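Local structure of lambda phage protein with carbohydrate-binding module (2A5Z) at residues S43-F55 with I246-R259. The protein is of unknown function but binds magnesium and has a jelly-roll fold with a carbohydrate-binding module, so it probably recognises carbohydrate. Sequence-based numbering, arbitrary orientation.
Sequences SIATSDFYASYDF and IDLIEFKAKVSATR. With MG (magnesium ion), chain F.
Tyr50 and Glu250, two residues out of register on the same face of an antiparallel strand pair, illustrate how a diagonal side-chain bond can reinforce a backbone ladder. The Tyr50 ring lies across toward the neighbouring strand because its first torsion (chi1 -169°) sets CG opposite the backbone N, and there OH donates to Glu250 OE1 over 2.6 Å. The carboxylate oxygen meets the ring at its edge, in plane, and uses its anti lone pair, although the carboxylate plane stands 70° from the ring. Lys252 CB lies beside Tyr50 CD1, and Lys252 NZ makes a long ion pair with Glu250 OE2.

Backbone bonds link Phe49 with Ala253, Ala51 with Phe251 and Tyr53 with Ile249; these residues turn their side chains to the opposite face from Tyr50 and Glu250, and there Phe49 and Phe251 run side by side, with Phe49 CE2 4.1 Å from Phe251 CB.

Where the ladder ends, a magnesium ion joins the two segments: Asp54 and Asp247 each give it their carbonyl O and carboxylate OD1, every bond 2.2 Å, and Phe88 and Gly89 complete the site. Next to the metal, the Phe55 ring is sandwiched: Ile246 CG2 makes a CH-pi contact 3.7 Å from the ring centroid, while Tyr53 CD2 covers the opposite face. At the far end Arg259 NH2 reaches Ala45 O at 2.8 Å, the oxygen lying in the guanidinium plane; the same group forms salt bridges to Asp54 and Asp247 of a second subunit, tying one subunit's tail to another's metal site.

Within the jelly-roll, strand 48-53 is the outermost of its sheet in this chain; strand 245-254 separates it from strand 119-125, and Phe49, Phe55 and Phe251 pack against strand 102-107 of the other large sheet.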
# COMPACT_ATOMS: atom_id res chain seq x y z
N SER C 43 -4.29 6.28 -8.29
CA SER C 43 -2.99 6.79 -7.87
C SER C 43 -2.93 8.26 -8.28
O SER C 43 -3.14 9.14 -7.44
CB SER C 43 -1.84 5.96 -8.47
OG SER C 43 -1.98 5.83 -9.88
N ILE C 44 -2.70 8.53 -9.55
CA ILE C 44 -2.74 9.91 -10.05
C ILE C 44 -4.13 10.19 -10.64
O ILE C 44 -4.57 9.54 -11.58
CB ILE C 44 -1.57 10.20 -11.04
CG1 ILE C 44 -1.69 11.61 -11.64
CG2 ILE C 44 -1.51 9.14 -12.13
CD1 ILE C 44 -0.60 11.94 -12.65
N ALA C 45 -4.82 11.17 -10.05
CA ALA C 45 -6.20 11.46 -10.42
C ALA C 45 -6.32 12.39 -11.63
O ALA C 45 -5.43 13.21 -11.90
CB ALA C 45 -6.94 12.04 -9.22
N THR C 46 -7.43 12.25 -12.37
CA THR C 46 -7.81 13.21 -13.41
C THR C 46 -9.22 13.77 -13.15
O THR C 46 -9.39 14.97 -12.96
CB THR C 46 -7.68 12.63 -14.84
OG1 THR C 46 -6.30 12.38 -15.13
CG2 THR C 46 -8.21 13.61 -15.89
N SER C 47 -10.23 12.90 -13.13
CA SER C 47 -11.60 13.36 -12.87
C SER C 47 -12.44 12.39 -12.04
O SER C 47 -13.52 12.75 -11.55
CB SER C 47 -12.31 13.70 -14.18
OG SER C 47 -12.41 12.56 -15.00
N ASP C 48 -11.93 11.18 -11.86
CA ASP C 48 -12.61 10.15 -11.09
C ASP C 48 -11.72 9.70 -9.95
O ASP C 48 -10.49 9.67 -10.09
CB ASP C 48 -12.97 8.96 -11.98
CG ASP C 48 -13.88 9.34 -13.15
OD1 ASP C 48 -15.11 9.44 -12.94
OD2 ASP C 48 -13.36 9.54 -14.27
N PHE C 49 -12.31 9.39 -8.80
CA PHE C 49 -11.56 8.76 -7.73
C PHE C 49 -12.20 7.44 -7.35
O PHE C 49 -13.42 7.36 -7.22
CB PHE C 49 -11.47 9.66 -6.48
CG PHE C 49 -10.78 9.00 -5.32
CD1 PHE C 49 -9.39 9.08 -5.18
CD2 PHE C 49 -11.50 8.26 -4.38
CE1 PHE C 49 -8.74 8.46 -4.12
CE2 PHE C 49 -10.86 7.63 -3.32
CZ PHE C 49 -9.48 7.73 -3.19
N TYR C 50 -11.37 6.42 -7.18
CA TYR C 50 -11.82 5.12 -6.70
C TYR C 50 -10.84 4.54 -5.67
O TYR C 50 -9.63 4.61 -5.86
CB TYR C 50 -11.98 4.14 -7.87
CG TYR C 50 -12.68 2.87 -7.45
CD1 TYR C 50 -14.07 2.79 -7.47
CD2 TYR C 50 -11.96 1.78 -6.98
CE1 TYR C 50 -14.73 1.63 -7.06
CE2 TYR C 50 -12.61 0.61 -6.55
CZ TYR C 50 -13.99 0.56 -6.60
OH TYR C 50 -14.64 -0.58 -6.19
N ALA C 51 -11.38 3.96 -4.60
CA ALA C 51 -10.60 3.19 -3.64
C ALA C 51 -11.47 2.11 -3.00
O ALA C 51 -12.66 2.32 -2.78
CB ALA C 51 -9.99 4.09 -2.56
N SER C 52 -10.89 0.95 -2.74
CA SER C 52 -11.61 -0.11 -2.05
C SER C 52 -10.65 -0.98 -1.25
O SER C 52 -9.46 -1.06 -1.58
CB SER C 52 -12.40 -0.97 -3.04
OG SER C 52 -11.52 -1.74 -3.83
N TYR C 53 -11.15 -1.59 -0.19
CA TYR C 53 -10.37 -2.56 0.56
C TYR C 53 -11.26 -3.73 0.99
O TYR C 53 -12.39 -3.54 1.42
CB TYR C 53 -9.64 -1.90 1.74
CG TYR C 53 -8.79 -2.89 2.51
CD1 TYR C 53 -7.80 -3.64 1.86
CD2 TYR C 53 -9.00 -3.11 3.87
CE1 TYR C 53 -7.04 -4.58 2.55
CE2 TYR C 53 -8.24 -4.04 4.57
CZ TYR C 53 -7.26 -4.76 3.89
OH TYR C 53 -6.52 -5.68 4.57
N ASP C 54 -10.73 -4.95 0.85
CA ASP C 54 -11.50 -6.18 1.03
C ASP C 54 -11.10 -6.96 2.29
O ASP C 54 -11.50 -8.11 2.45
CB ASP C 54 -11.36 -7.08 -0.22
CG ASP C 54 -12.61 -7.91 -0.51
OD1 ASP C 54 -13.55 -7.94 0.31
OD2 ASP C 54 -12.67 -8.55 -1.59
N PHE C 55 -10.29 -6.36 3.15
CA PHE C 55 -9.98 -6.91 4.48
C PHE C 55 -9.43 -8.34 4.50
O PHE C 55 -9.87 -9.16 5.29
CB PHE C 55 -11.20 -6.74 5.41
CG PHE C 55 -11.52 -5.31 5.70
CD1 PHE C 55 -10.97 -4.67 6.80
CD2 PHE C 55 -12.33 -4.58 4.82
CE1 PHE C 55 -11.24 -3.32 7.06
CE2 PHE C 55 -12.61 -3.24 5.06
CZ PHE C 55 -12.07 -2.60 6.18
N ILE C 246 -16.49 -6.25 9.22
CA ILE C 246 -16.43 -5.65 7.88
C ILE C 246 -15.72 -6.55 6.85
O ILE C 246 -14.64 -7.09 7.11
CB ILE C 246 -15.86 -4.19 7.89
CG1 ILE C 246 -15.92 -3.55 6.48
CG2 ILE C 246 -14.46 -4.14 8.54
CD1 ILE C 246 -15.85 -2.03 6.47
N ASP C 247 -16.40 -6.72 5.72
CA ASP C 247 -15.93 -7.49 4.58
C ASP C 247 -15.25 -6.55 3.57
O ASP C 247 -14.15 -6.81 3.10
CB ASP C 247 -17.13 -8.20 3.93
CG ASP C 247 -16.79 -8.92 2.62
OD1 ASP C 247 -15.64 -9.33 2.43
OD2 ASP C 247 -17.70 -9.10 1.77
N LEU C 248 -15.89 -5.43 3.28
CA LEU C 248 -15.54 -4.66 2.10
C LEU C 248 -16.05 -3.23 2.22
O LEU C 248 -17.18 -3.00 2.67
CB LEU C 248 -16.15 -5.34 0.86
CG LEU C 248 -16.13 -4.74 -0.55
CD1 LEU C 248 -14.71 -4.43 -0.99
CD2 LEU C 248 -16.79 -5.70 -1.53
N ILE C 249 -15.21 -2.28 1.81
CA ILE C 249 -15.61 -0.88 1.70
C ILE C 249 -15.17 -0.35 0.34
O ILE C 249 -14.13 -0.77 -0.17
CB ILE C 249 -15.06 -0.02 2.89
CG1 ILE C 249 -15.70 1.38 2.91
CG2 ILE C 249 -13.51 0.02 2.91
CD1 ILE C 249 -15.49 2.15 4.22
N GLU C 250 -15.97 0.53 -0.25
CA GLU C 250 -15.65 1.13 -1.55
C GLU C 250 -15.94 2.64 -1.50
O GLU C 250 -16.97 3.06 -0.98
CB GLU C 250 -16.48 0.46 -2.65
CG GLU C 250 -16.39 1.14 -4.02
CD GLU C 250 -17.46 0.64 -4.99
OE1 GLU C 250 -17.15 -0.22 -5.85
OE2 GLU C 250 -18.62 1.10 -4.89
N PHE C 251 -15.01 3.43 -2.04
CA PHE C 251 -15.16 4.89 -2.19
C PHE C 251 -15.15 5.26 -3.68
O PHE C 251 -14.23 4.86 -4.40
CB PHE C 251 -14.01 5.64 -1.51
CG PHE C 251 -14.05 5.60 -0.01
CD1 PHE C 251 -14.54 6.67 0.71
CD2 PHE C 251 -13.59 4.48 0.69
CE1 PHE C 251 -14.58 6.65 2.11
CE2 PHE C 251 -13.62 4.43 2.09
CZ PHE C 251 -14.12 5.52 2.79
N LYS C 252 -16.14 6.02 -4.12
CA LYS C 252 -16.10 6.63 -5.47
C LYS C 252 -16.66 8.04 -5.53
O LYS C 252 -17.72 8.33 -4.97
CB LYS C 252 -16.74 5.74 -6.55
CG LYS C 252 -18.02 5.07 -6.17
CD LYS C 252 -18.46 4.11 -7.30
CE LYS C 252 -19.79 3.47 -6.96
NZ LYS C 252 -20.36 2.64 -8.08
N ALA C 253 -15.95 8.91 -6.24
CA ALA C 253 -16.28 10.33 -6.31
C ALA C 253 -15.84 10.95 -7.63
O ALA C 253 -15.00 10.39 -8.34
CB ALA C 253 -15.62 11.06 -5.15
N LYS C 254 -16.40 12.12 -7.95
CA LYS C 254 -15.94 12.92 -9.07
C LYS C 254 -15.01 13.99 -8.53
O LYS C 254 -15.34 14.66 -7.55
CB LYS C 254 -17.13 13.57 -9.79
CG LYS C 254 -18.07 12.56 -10.44
CD LYS C 254 -19.07 13.24 -11.39
CE LYS C 254 -20.50 13.25 -10.83
NZ LYS C 254 -21.46 13.66 -11.91
N VAL C 255 -13.83 14.15 -9.14
CA VAL C 255 -12.84 15.12 -8.64
C VAL C 255 -12.33 16.03 -9.75
O VAL C 255 -12.43 15.70 -10.92
CB VAL C 255 -11.63 14.43 -7.93
CG1 VAL C 255 -12.08 13.66 -6.67
CG2 VAL C 255 -10.85 13.54 -8.89
N SER C 256 -11.79 17.17 -9.35
CA SER C 256 -11.11 18.08 -10.26
C SER C 256 -9.62 17.86 -10.07
O SER C 256 -9.06 18.21 -9.03
CB SER C 256 -11.49 19.53 -9.97
OG SER C 256 -12.88 19.74 -10.17
N ALA C 257 -8.99 17.23 -11.05
CA ALA C 257 -7.58 16.90 -10.95
C ALA C 257 -6.89 16.98 -12.31
O ALA C 257 -5.96 16.22 -12.59
CB ALA C 257 -7.39 15.52 -10.33
N THR C 258 -7.34 17.91 -13.14
CA THR C 258 -6.73 18.15 -14.45
C THR C 258 -5.52 19.06 -14.31
O THR C 258 -5.64 20.25 -14.02
CB THR C 258 -7.73 18.72 -15.47
OG1 THR C 258 -8.78 17.76 -15.70
CG2 THR C 258 -7.02 19.03 -16.79
N ARG C 259 -4.35 18.47 -14.53
CA ARG C 259 -3.09 19.17 -14.39
C ARG C 259 -2.31 19.15 -15.69
O ARG C 259 -2.50 18.25 -16.51
CB ARG C 259 -2.27 18.56 -13.25
CG ARG C 259 -2.80 19.01 -11.91
CD ARG C 259 -2.45 18.06 -10.84
NE ARG C 259 -3.19 16.80 -10.94
CZ ARG C 259 -3.38 15.99 -9.90
NH1 ARG C 259 -2.91 16.33 -8.71
NH2 ARG C 259 -4.03 14.85 -10.05
MG MG F . -13.57 -8.74 2.32
O HOH W 1 -10.82 17.58 -13.88
O HOH W 2 -16.56 8.49 -10.71